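Local structure of methylmalonyl-CoA carboxyltransferase 12S subunit (1ON3) at residues Ser414-Ala417 with Met418-Asp422. The protein catalyses the transfer of the carboxyl group of methylmalonyl-CoA to the biotin of the 1.3S subunit, as the hexameric core of transcarboxylase. Numbering follows the deposited sequence.
Sequences SYLA and MCNRD
Met-418 follows helix 412-416, and its N donates to Tyr-415 O (2.9 Å), an i to i+3 bond. A water bonds to the same oxygen and, weakly, to Met-418 O. The methionine keeps CG beside its own backbone N (chi1 -69°), which lays CG 3.4 Å from Ser-414 O before the bent chain leads the sulfur away. Cys-419 repeats the i to i+3 pattern, N to Leu-416 O at 3.1 Å, but its positive phi of 62° swings the chain out of the helical path.

Asn-420 then comes back against the helix, where its side chain meets both Tyr-415 and Leu-416. Its CB lies 3.4 Å from Tyr-415 CZ, approaching the ring obliquely, and its amide plane stands 75° from that ring. On the amide itself, Leu-416 CD2 reaches ND2 at 3.5 Å, the two side chains running alongside each other. ND2 also donates to Asp-422 OD2 (2.9 Å); this bond, with a weak one from Leu-423 N to OD1, limits how the amide can turn. Trimmed to an alanine, this position is likely to lose the packing on Leu-416 CD2 and leave Asp-422 OD2 without its donor from within the chain. Tyr-415 OH is tied to the backbone further on through a second water, which accepts from Arg-421 N. Asp-422 OD1 forms a salt bridge with Lys-156, and OD2 a hydrogen bond with Ser-152 OG, of a neighbouring subunit, whose Leu-151 packs on Tyr-415, so the turn borders a subunit interface.

Within the C-terminal carboxyltransferase domain, of the crotonase-type clan, the turn joins helix 412-416 to the chain leading to strand 427-430, with the Leu-416 side chain about 6 Å from a bound methylmalonyl-CoA. Met-418 rests on Val-368 of strand 364-370 and Val-331 of strand 326-333, while Ala-417 and Cys-419 pack on helix 384-397.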
loop_
_atom_site.group_PDB
_atom_site.type_symbol
_atom_site.label_atom_id
_atom_site.label_comp_id
_atom_site.label_asym_id
_atom_site.label_seq_id
_atom_site.Cartn_x
_atom_site.Cartn_y
_atom_site.Cartn_z
ATOM N N SER E 414 -32.604 -21.349 4.848
ATOM C CA SER E 414 -33.049 -20.128 5.510
ATOM C C SER E 414 -32.200 -19.878 6.745
ATOM O O SER E 414 -31.969 -18.733 7.123
ATOM C CB SER E 414 -34.540 -20.197 5.880
ATOM O OG SER E 414 -34.781 -21.116 6.926
ATOM N N TYR E 415 -31.714 -20.955 7.354
ATOM C CA TYR E 415 -30.862 -20.863 8.545
ATOM C C TYR E 415 -29.504 -20.309 8.113
ATOM O O TYR E 415 -28.950 -19.406 8.752
ATOM C CB TYR E 415 -30.709 -22.258 9.182
ATOM C CG TYR E 415 -29.447 -22.490 9.992
ATOM C CD1 TYR E 415 -28.556 -23.492 9.638
ATOM C CD2 TYR E 415 -29.177 -21.745 11.144
ATOM C CE1 TYR E 415 -27.428 -23.764 10.407
ATOM C CE2 TYR E 415 -28.048 -22.009 11.927
ATOM C CZ TYR E 415 -27.183 -23.023 11.553
ATOM O OH TYR E 415 -26.082 -23.329 12.337
ATOM N N LEU E 416 -28.975 -20.831 7.009
ATOM C CA LEU E 416 -27.695 -20.347 6.513
ATOM C C LEU E 416 -27.796 -18.869 6.167
ATOM O O LEU E 416 -26.845 -18.114 6.357
ATOM C CB LEU E 416 -27.263 -21.141 5.276
ATOM C CG LEU E 416 -27.074 -22.643 5.546
ATOM C CD1 LEU E 416 -26.630 -23.334 4.258
ATOM C CD2 LEU E 416 -26.032 -22.837 6.665
ATOM N N ALA E 417 -28.955 -18.470 5.658
ATOM C CA ALA E 417 -29.200 -17.080 5.268
ATOM C C ALA E 417 -29.211 -16.148 6.475
ATOM O O ALA E 417 -29.057 -14.936 6.322
ATOM C CB ALA E 417 -30.513 -16.978 4.524
ATOM N N MET E 418 -29.403 -16.715 7.665
ATOM C CA MET E 418 -29.412 -15.928 8.890
ATOM C C MET E 418 -28.041 -15.931 9.566
ATOM O O MET E 418 -27.926 -15.738 10.779
ATOM C CB MET E 418 -30.476 -16.436 9.858
ATOM C CG MET E 418 -31.910 -16.185 9.399
ATOM S SD MET E 418 -32.315 -14.427 9.293
ATOM C CE MET E 418 -32.312 -13.977 11.034
ATOM N N CYS E 419 -27.015 -16.176 8.756
ATOM C CA CYS E 419 -25.621 -16.153 9.182
ATOM C C CYS E 419 -25.180 -17.159 10.245
ATOM O O CYS E 419 -25.098 -16.821 11.426
ATOM C CB CYS E 419 -25.260 -14.742 9.657
ATOM S SG CYS E 419 -23.490 -14.415 9.696
ATOM N N ASN E 420 -24.875 -18.388 9.826
ATOM C CA ASN E 420 -24.401 -19.396 10.773
ATOM C C ASN E 420 -22.870 -19.327 10.758
ATOM O O ASN E 420 -22.296 -18.430 10.128
ATOM C CB ASN E 420 -24.909 -20.788 10.362
ATOM C CG ASN E 420 -24.060 -21.428 9.287
ATOM O OD1 ASN E 420 -23.605 -20.761 8.356
ATOM N ND2 ASN E 420 -23.849 -22.740 9.406
ATOM N N ARG E 421 -22.195 -20.255 11.438
ATOM C CA ARG E 421 -20.733 -20.239 11.481
ATOM C C ARG E 421 -20.089 -20.270 10.101
ATOM O O ARG E 421 -19.064 -19.630 9.858
ATOM C CB ARG E 421 -20.222 -21.443 12.274
ATOM C CG ARG E 421 -18.723 -21.605 12.232
ATOM C CD ARG E 421 -18.102 -21.067 13.491
ATOM N NE ARG E 421 -18.593 -21.809 14.647
ATOM C CZ ARG E 421 -18.581 -21.334 15.887
ATOM N NH1 ARG E 421 -18.101 -20.116 16.125
ATOM N NH2 ARG E 421 -19.062 -22.072 16.883
ATOM N N ASP E 422 -20.685 -21.042 9.200
ATOM C CA ASP E 422 -20.146 -21.183 7.863
ATOM C C ASP E 422 -20.163 -19.894 7.055
ATOM O O ASP E 422 -19.362 -19.740 6.134
ATOM C CB ASP E 422 -20.867 -22.326 7.151
ATOM C CG ASP E 422 -20.682 -23.655 7.887
ATOM O OD1 ASP E 422 -19.514 -24.056 8.057
ATOM O OD2 ASP E 422 -21.686 -24.275 8.309
HETATM O O HOH W 1 -27.840 -18.818 11.635
HETATM O O HOH W 2 -23.427 -22.275 12.912
#